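Local structure of fiber protein (Duck adenovirus 1, 6ITX) at residues G151-Q156 against G275-A280; T237-T242 against I269-L274. The protein forms the fibre of the avian adenovirus capsid, whose C-terminal head, the part crystallised here, probably attaches the virus to a host-cell receptor. All coordinates share one frame; numbering follows the deposited sequence.

How the contacts relate
Both contacts lie on the same side of the chain's centre, with the centre of each about 22 Å from it, and both are partly buried. Contact 2 closes the open end of the hairpin made by strands 241-253 and 262-271, whereas contact 1 joins two loops, 151-156 and 275-280, the second of which follows strand 262-271. Chemistry changes with place: contact 2 combines strand pairing, the Gln271 amide on a backbone carbonyl and an apolar Phe241-Ile269 patch, while contact 1 relies on an asparagine amide gripping backbone groups and on a phenylalanine face. Gln271 of contact 2 ties them together, its OE1 to Ser154 OG and its NE2 to Thr276 O, both of contact 1.

Contact 1. Residues G151-Q156 against G275-A280; sequences GGNSVQ and GTNFFA
Ser154 lies over the ring of Phe279, its CB 3.8 Å from the ring centroid and almost on the ring normal, a CH-pi contact over the face. Phe279 CG is anti to its own carbonyl carbon (chi1 -50°), which carries the ring in beneath Ser154, while Gly152 C comes up to the ring edge. The neighbouring rings of Trp148 and Phe149 also meet Phe279.

The amide of Asn277 crosses that of Asn153 at a slant, the two planes stacked and only 13° apart, and each amide has its own task. Asn277 ND2 donates to Gly152 O over 3.0 Å, lying in the carbonyl plane on a lone pair, with the acceptor close to the plane of the Asn277 amide. Its OD1 takes two backbone N-H groups from opposite faces of the amide: Ser154 N, 3.1 Å from Asn277 OD1, and Phe279 N, the latter closing an Asx turn within a type I beta turn from Asn277 to Ala280. Asn153 OD1 in turn accepts from Gln156 N in an Asx motif.

Further along, Ser154 OG receives Phe278 N at 3.1 Å, a bent bond, and also pairs with Gln271 OE1 at the end of strand 262-271. A straight bond from Gly151 N to Phe279 O, 2.9 Å long, ties the other end, and Val155 CG2 rests against Gly275 O.

Two loops without regular strand pairing are thus clasped in the fibre head. With three bonds on its amide, Asn277 has its rotation fixed, and its polar grip on the backbone sits beside the apolar face of Phe279.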
ATOM      1  N   GLY A 151       4.302  23.882 -23.866  1.00 33.18           N
ATOM      2  CA  GLY A 151       5.447  23.418 -24.629  1.00 29.91           C
ATOM      3  C   GLY A 151       5.919  22.038 -24.175  1.00 36.05           C
ATOM      4  O   GLY A 151       5.766  21.645 -23.008  1.00 36.25           O
ATOM      5  N   GLY A 152       6.547  21.307 -25.103  1.00 32.19           N
ATOM      6  CA  GLY A 152       6.901  19.926 -24.852  1.00 29.98           C
ATOM      7  C   GLY A 152       5.737  19.003 -25.149  1.00 38.49           C
ATOM      8  O   GLY A 152       4.668  19.421 -25.614  1.00 42.08           O
ATOM      9  N   ASN A 153       5.945  17.713 -24.880  1.00 39.26           N
ATOM     10  CA  ASN A 153       4.944  16.695 -25.195  1.00 38.43           C
ATOM     11  C   ASN A 153       4.742  15.810 -23.976  1.00 35.94           C
ATOM     12  O   ASN A 153       5.681  15.149 -23.533  1.00 32.72           O
ATOM     13  CB  ASN A 153       5.373  15.867 -26.410  1.00 37.73           C
ATOM     14  CG  ASN A 153       4.345  14.847 -26.816  1.00 46.33           C
ATOM     15  OD1 ASN A 153       3.776  14.141 -25.989  1.00 51.01           O
ATOM     16  ND2 ASN A 153       4.040  14.819 -28.111  1.00 49.41           N
ATOM     17  N   SER A 154       3.516  15.802 -23.440  1.00 34.39           N
ATOM     18  CA  SER A 154       3.232  14.990 -22.258  1.00 33.31           C
ATOM     19  C   SER A 154       3.375  13.507 -22.556  1.00 34.37           C
ATOM     20  O   SER A 154       3.893  12.741 -21.725  1.00 38.20           O
ATOM     21  CB  SER A 154       1.822  15.272 -21.740  1.00 32.98           C
ATOM     22  OG  SER A 154       0.880  14.940 -22.738  1.00 39.22           O
ATOM     23  N   VAL A 155       2.915  13.090 -23.732  1.00 31.15           N
ATOM     24  CA  VAL A 155       2.945  11.681 -24.083  1.00 36.24           C
ATOM     25  C   VAL A 155       4.376  11.167 -24.076  1.00 39.75           C
ATOM     26  O   VAL A 155       4.662  10.091 -23.533  1.00 37.42           O
ATOM     27  CB  VAL A 155       2.268  11.457 -25.444  1.00 34.19           C
ATOM     28  CG1 VAL A 155       2.427   9.998 -25.898  1.00 30.70           C
ATOM     29  CG2 VAL A 155       0.804  11.857 -25.361  1.00 30.49           C
ATOM     30  N   GLN A 156       5.302  11.939 -24.656  1.00 38.47           N
ATOM     31  CA  GLN A 156       6.693  11.504 -24.666  1.00 39.01           C
ATOM     32  C   GLN A 156       7.369  11.793 -23.338  1.00 37.01           C
ATOM     33  O   GLN A 156       8.132  10.965 -22.831  1.00 42.57           O
ATOM     34  CB  GLN A 156       7.449  12.161 -25.812  1.00 44.83           C
ATOM     35  CG  GLN A 156       7.429  11.347 -27.110  1.00 54.40           C
ATOM     36  CD  GLN A 156       7.332  12.229 -28.345  1.00 58.71           C
ATOM     37  OE1 GLN A 156       7.562  13.442 -28.277  1.00 59.11           O
ATOM     38  NE2 GLN A 156       6.997  11.625 -29.481  1.00 65.16           N
ATOM     39  N   GLY A 275      -2.575   9.713 -26.982  1.00 33.08           N
ATOM     40  CA  GLY A 275      -3.224  10.628 -26.075  1.00 35.56           C
ATOM     41  C   GLY A 275      -2.931  12.074 -26.437  1.00 39.98           C
ATOM     42  O   GLY A 275      -1.939  12.390 -27.094  1.00 38.20           O
ATOM     43  N   THR A 276      -3.813  12.973 -26.006  1.00 32.28           N
ATOM     44  CA  THR A 276      -3.627  14.364 -26.368  1.00 35.76           C
ATOM     45  C   THR A 276      -2.466  14.951 -25.575  1.00 37.04           C
ATOM     46  O   THR A 276      -2.210  14.571 -24.425  1.00 39.99           O
ATOM     47  CB  THR A 276      -4.923  15.180 -26.155  1.00 38.04           C
ATOM     48  OG1 THR A 276      -5.042  15.621 -24.802  1.00 37.18           O
ATOM     49  CG2 THR A 276      -6.161  14.371 -26.514  1.00 31.24           C
ATOM     50  N   ASN A 277      -1.742  15.866 -26.216  1.00 36.64           N
ATOM     51  CA  ASN A 277      -0.579  16.528 -25.619  1.00 33.64           C
ATOM     52  C   ASN A 277      -1.071  17.568 -24.626  1.00 35.47           C
ATOM     53  O   ASN A 277      -1.382  18.702 -25.000  1.00 35.59           O
ATOM     54  CB  ASN A 277       0.281  17.160 -26.707  1.00 32.32           C
ATOM     55  CG  ASN A 277       1.514  17.849 -26.167  1.00 34.14           C
ATOM     56  OD1 ASN A 277       1.798  17.807 -24.973  1.00 38.41           O
ATOM     57  ND2 ASN A 277       2.255  18.506 -27.054  1.00 34.62           N
ATOM     58  N   PHE A 278      -1.145  17.178 -23.349  1.00 32.82           N
ATOM     59  CA  PHE A 278      -1.511  18.109 -22.285  1.00 33.48           C
ATOM     60  C   PHE A 278      -0.727  19.423 -22.348  1.00 34.96           C
ATOM     61  O   PHE A 278      -1.230  20.465 -21.924  1.00 37.29           O
ATOM     62  CB  PHE A 278      -1.286  17.445 -20.921  1.00 32.19           C
ATOM     63  CG  PHE A 278      -2.226  17.924 -19.823  1.00 35.01           C
ATOM     64  CD1 PHE A 278      -3.602  17.725 -19.923  1.00 28.68           C
ATOM     65  CD2 PHE A 278      -1.722  18.524 -18.675  1.00 26.19           C
ATOM     66  CE1 PHE A 278      -4.453  18.122 -18.910  1.00 29.55           C
ATOM     67  CE2 PHE A 278      -2.552  18.930 -17.665  1.00 30.18           C
ATOM     68  CZ  PHE A 278      -3.932  18.727 -17.772  1.00 34.69           C
ATOM     69  N   PHE A 279       0.504  19.404 -22.840  1.00 34.25           N
ATOM     70  CA  PHE A 279       1.316  20.611 -22.783  1.00 35.22           C
ATOM     71  C   PHE A 279       1.182  21.465 -24.038  1.00 36.28           C
ATOM     72  O   PHE A 279       1.759  22.559 -24.089  1.00 37.26           O
ATOM     73  CB  PHE A 279       2.797  20.263 -22.557  1.00 34.69           C
ATOM     74  CG  PHE A 279       3.044  19.315 -21.411  1.00 34.94           C
ATOM     75  CD1 PHE A 279       2.186  19.285 -20.304  1.00 31.54           C
ATOM     76  CD2 PHE A 279       4.153  18.465 -21.431  1.00 33.62           C
ATOM     77  CE1 PHE A 279       2.412  18.401 -19.252  1.00 30.78           C
ATOM     78  CE2 PHE A 279       4.404  17.592 -20.378  1.00 30.46           C
ATOM     79  CZ  PHE A 279       3.528  17.553 -19.285  1.00 34.10           C
ATOM     80  N   ALA A 280       0.441  21.000 -25.041  1.00 32.92           N
ATOM     81  CA  ALA A 280       0.378  21.707 -26.309  1.00 31.36           C
ATOM     82  C   ALA A 280      -0.488  22.956 -26.183  1.00 35.36           C
ATOM     83  O   ALA A 280      -1.342  23.073 -25.298  1.00 36.02           O
ATOM     84  CB  ALA A 280      -0.157  20.794 -27.411  1.00 28.71           C
TER

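Contact 2. Residues T237-T242 against I269-L274; sequences TGMNFT and ITQSAL
The amide of Gln271 reaches the backbone carbonyl of Met239, where NE2 donates to Met239 O over 2.8 Å. The bond is nearly straight and lies in the carbonyl plane on a lone pair, and the acceptor is close to the plane of the Gln271 amide. The chain runs out extended (chi2 168°), and a quarter turn at chi3 (-91°) aims NE2 at that carbonyl, with Met239 CE 3.3 Å from Gln271 NE2. The amide has further partners in the loops of contact 1: NE2 also bonds Thr276 O, and OE1 bonds Ser154 OG, so both ends of the group are satisfied.

Asn240 O accepts Ser272 N at 3.0 Å and takes a weak second bond from Ser272 OG. The same oxygen is approached by Gln271 CA in a CA-H...O contact. On the strand side, Thr242 N donates to Thr270 O over 2.8 Å.

These bonds flank Phe241 and Gln271, an antiparallel non-hydrogen-bonded pair with CA atoms 4.2 Å apart, at the open end of the beta hairpin formed by strands 241-253 and 262-271 in the fibre head. The hydroxyls of Thr242 and Thr270 meet at 2.8 Å between OG1 and OG1, in a hydrogen bond that either may donate, while Thr270 OG1 has a weak second partner in Gly243 O.

Phe241 lies side by side with Gln271, and its CD1 packs 3.5 Å from Ile269 CG2. Met239 CB sits over one face of the ring, offset toward the rim, and Thr270 O lies at its edge. Phe289 of strand 288-299 and Pro233 of strand 226-235 touch both Phe241 and Ile269.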
ATOM      1  N   THR A 237     -11.431  12.945 -22.580  1.00 32.37           N
ATOM      2  CA  THR A 237     -11.531  11.696 -23.328  1.00 34.27           C
ATOM      3  C   THR A 237     -10.262  11.382 -24.119  1.00 40.18           C
ATOM      4  O   THR A 237      -9.784  10.235 -24.109  1.00 52.82           O
ATOM      5  CB  THR A 237     -12.751  11.726 -24.245  1.00 35.81           C
ATOM      6  OG1 THR A 237     -13.921  11.402 -23.477  1.00 43.35           O
ATOM      7  CG2 THR A 237     -12.600  10.729 -25.388  1.00 38.63           C
ATOM      8  N   GLY A 238      -9.686  12.348 -24.792  1.00 27.30           N
ATOM      9  CA  GLY A 238      -8.553  11.719 -25.453  1.00 25.92           C
ATOM     10  C   GLY A 238      -7.242  11.604 -24.684  1.00 30.91           C
ATOM     11  O   GLY A 238      -6.206  11.440 -25.332  1.00 32.00           O
ATOM     12  N   MET A 239      -7.216  11.678 -23.346  1.00 27.33           N
ATOM     13  CA  MET A 239      -5.922  11.674 -22.653  1.00 31.06           C
ATOM     14  C   MET A 239      -5.204  10.316 -22.765  1.00 32.43           C
ATOM     15  O   MET A 239      -3.973  10.274 -22.885  1.00 29.49           O
ATOM     16  CB  MET A 239      -6.101  12.078 -21.183  1.00 26.98           C
ATOM     17  CG  MET A 239      -6.434  13.570 -20.985  1.00 35.18           C
ATOM     18  SD  MET A 239      -5.256  14.693 -21.823  1.00 37.69           S
ATOM     19  CE  MET A 239      -3.800  14.436 -20.804  1.00 36.04           C
ATOM     20  N   ASN A 240      -5.958   9.201 -22.733  1.00 31.05           N
ATOM     21  CA  ASN A 240      -5.443   7.834 -22.919  1.00 25.38           C
ATOM     22  C   ASN A 240      -4.382   7.482 -21.885  1.00 32.97           C
ATOM     23  O   ASN A 240      -3.286   7.019 -22.225  1.00 34.78           O
ATOM     24  CB  ASN A 240      -4.891   7.610 -24.332  1.00 28.68           C
ATOM     25  CG  ASN A 240      -5.950   7.820 -25.436  1.00 34.49           C
ATOM     26  OD1 ASN A 240      -5.627   8.287 -26.525  1.00 40.22           O
ATOM     27  ND2 ASN A 240      -7.201   7.491 -25.153  1.00 39.07           N
ATOM     28  N   PHE A 241      -4.708   7.694 -20.611  1.00 31.17           N
ATOM     29  CA  PHE A 241      -3.756   7.373 -19.555  1.00 31.83           C
ATOM     30  C   PHE A 241      -3.509   5.871 -19.473  1.00 32.76           C
ATOM     31  O   PHE A 241      -4.418   5.056 -19.663  1.00 32.45           O
ATOM     32  CB  PHE A 241      -4.248   7.876 -18.204  1.00 27.83           C
ATOM     33  CG  PHE A 241      -4.344   9.355 -18.120  1.00 32.45           C
ATOM     34  CD1 PHE A 241      -3.208  10.146 -18.260  1.00 33.60           C
ATOM     35  CD2 PHE A 241      -5.571   9.975 -17.906  1.00 34.49           C
ATOM     36  CE1 PHE A 241      -3.290  11.546 -18.185  1.00 29.77           C
ATOM     37  CE2 PHE A 241      -5.651  11.369 -17.834  1.00 36.31           C
ATOM     38  CZ  PHE A 241      -4.502  12.150 -17.981  1.00 27.41           C
ATOM     39  N   THR A 242      -2.264   5.506 -19.162  1.00 35.39           N
ATOM     40  CA  THR A 242      -1.879   4.114 -19.020  1.00 33.14           C
ATOM     41  C   THR A 242      -1.391   3.755 -17.635  1.00 32.58           C
ATOM     42  O   THR A 242      -1.312   2.563 -17.327  1.00 37.49           O
ATOM     43  CB  THR A 242      -0.787   3.744 -20.031  1.00 28.51           C
ATOM     44  OG1 THR A 242       0.283   4.694 -19.922  1.00 32.25           O
ATOM     45  CG2 THR A 242      -1.350   3.740 -21.445  1.00 23.41           C
ATOM     46  N   ILE A 269       2.853  10.296 -14.497  1.00 30.77           N
ATOM     47  CA  ILE A 269       1.608   9.838 -15.101  1.00 29.96           C
ATOM     48  C   ILE A 269       1.897   9.631 -16.578  1.00 30.09           C
ATOM     49  O   ILE A 269       2.530  10.490 -17.206  1.00 35.04           O
ATOM     50  CB  ILE A 269       0.477  10.869 -14.885  1.00 28.94           C
ATOM     51  CG1 ILE A 269      -0.005  10.866 -13.426  1.00 28.83           C
ATOM     52  CG2 ILE A 269      -0.678  10.645 -15.844  1.00 31.64           C
ATOM     53  CD1 ILE A 269      -0.960  12.041 -13.086  1.00 31.75           C
ATOM     54  N   THR A 270       1.468   8.497 -17.132  1.00 24.62           N
ATOM     55  CA  THR A 270       1.824   8.150 -18.504  1.00 29.44           C
ATOM     56  C   THR A 270       0.595   7.985 -19.399  1.00 33.03           C
ATOM     57  O   THR A 270      -0.517   7.718 -18.940  1.00 33.52           O
ATOM     58  CB  THR A 270       2.655   6.865 -18.555  1.00 30.28           C
ATOM     59  OG1 THR A 270       1.932   5.799 -17.914  1.00 30.77           O
ATOM     60  CG2 THR A 270       3.999   7.081 -17.885  1.00 21.64           C
ATOM     61  N   GLN A 271       0.822   8.143 -20.697  1.00 33.67           N
ATOM     62  CA  GLN A 271      -0.213   8.066 -21.715  1.00 31.45           C
ATOM     63  C   GLN A 271       0.274   7.176 -22.855  1.00 33.78           C
ATOM     64  O   GLN A 271       1.477   7.091 -23.135  1.00 26.47           O
ATOM     65  CB  GLN A 271      -0.560   9.452 -22.299  1.00 30.35           C
ATOM     66  CG  GLN A 271      -0.955  10.549 -21.336  1.00 31.34           C
ATOM     67  CD  GLN A 271      -0.977  11.931 -22.027  1.00 35.38           C
ATOM     68  OE1 GLN A 271       0.023  12.644 -22.044  1.00 36.22           O
ATOM     69  NE2 GLN A 271      -2.110  12.287 -22.620  1.00 34.36           N
ATOM     70  N   SER A 272      -0.675   6.530 -23.531  1.00 36.07           N
ATOM     71  CA  SER A 272      -0.333   5.756 -24.712  1.00 30.91           C
ATOM     72  C   SER A 272      -0.033   6.709 -25.866  1.00 32.99           C
ATOM     73  O   SER A 272      -0.164   7.931 -25.748  1.00 36.72           O
ATOM     74  CB  SER A 272      -1.454   4.783 -25.042  1.00 28.13           C
ATOM     75  OG  SER A 272      -2.674   5.479 -25.199  1.00 36.01           O
ATOM     76  N   ALA A 273       0.372   6.146 -27.007  1.00 31.40           N
ATOM     77  CA  ALA A 273       0.953   6.966 -28.070  1.00 34.53           C
ATOM     78  C   ALA A 273      -0.016   8.008 -28.628  1.00 37.95           C
ATOM     79  O   ALA A 273       0.427   9.047 -29.127  1.00 46.04           O
ATOM     80  CB  ALA A 273       1.458   6.079 -29.205  1.00 31.73           C
ATOM     81  N   LEU A 274      -1.327   7.773 -28.560  1.00 35.64           N
ATOM     82  CA  LEU A 274      -2.274   8.683 -29.202  1.00 41.39           C
ATOM     83  C   LEU A 274      -3.022   9.599 -28.226  1.00 39.57           C
ATOM     84  O   LEU A 274      -4.037  10.194 -28.605  1.00 38.49           O
ATOM     85  CB  LEU A 274      -3.285   7.883 -30.029  1.00 44.55           C
ATOM     86  CG  LEU A 274      -2.725   7.113 -31.231  1.00 45.68           C
ATOM     87  CD1 LEU A 274      -3.863   6.456 -32.000  1.00 31.68           C
ATOM     88  CD2 LEU A 274      -1.873   8.023 -32.130  1.00 33.23           C
TER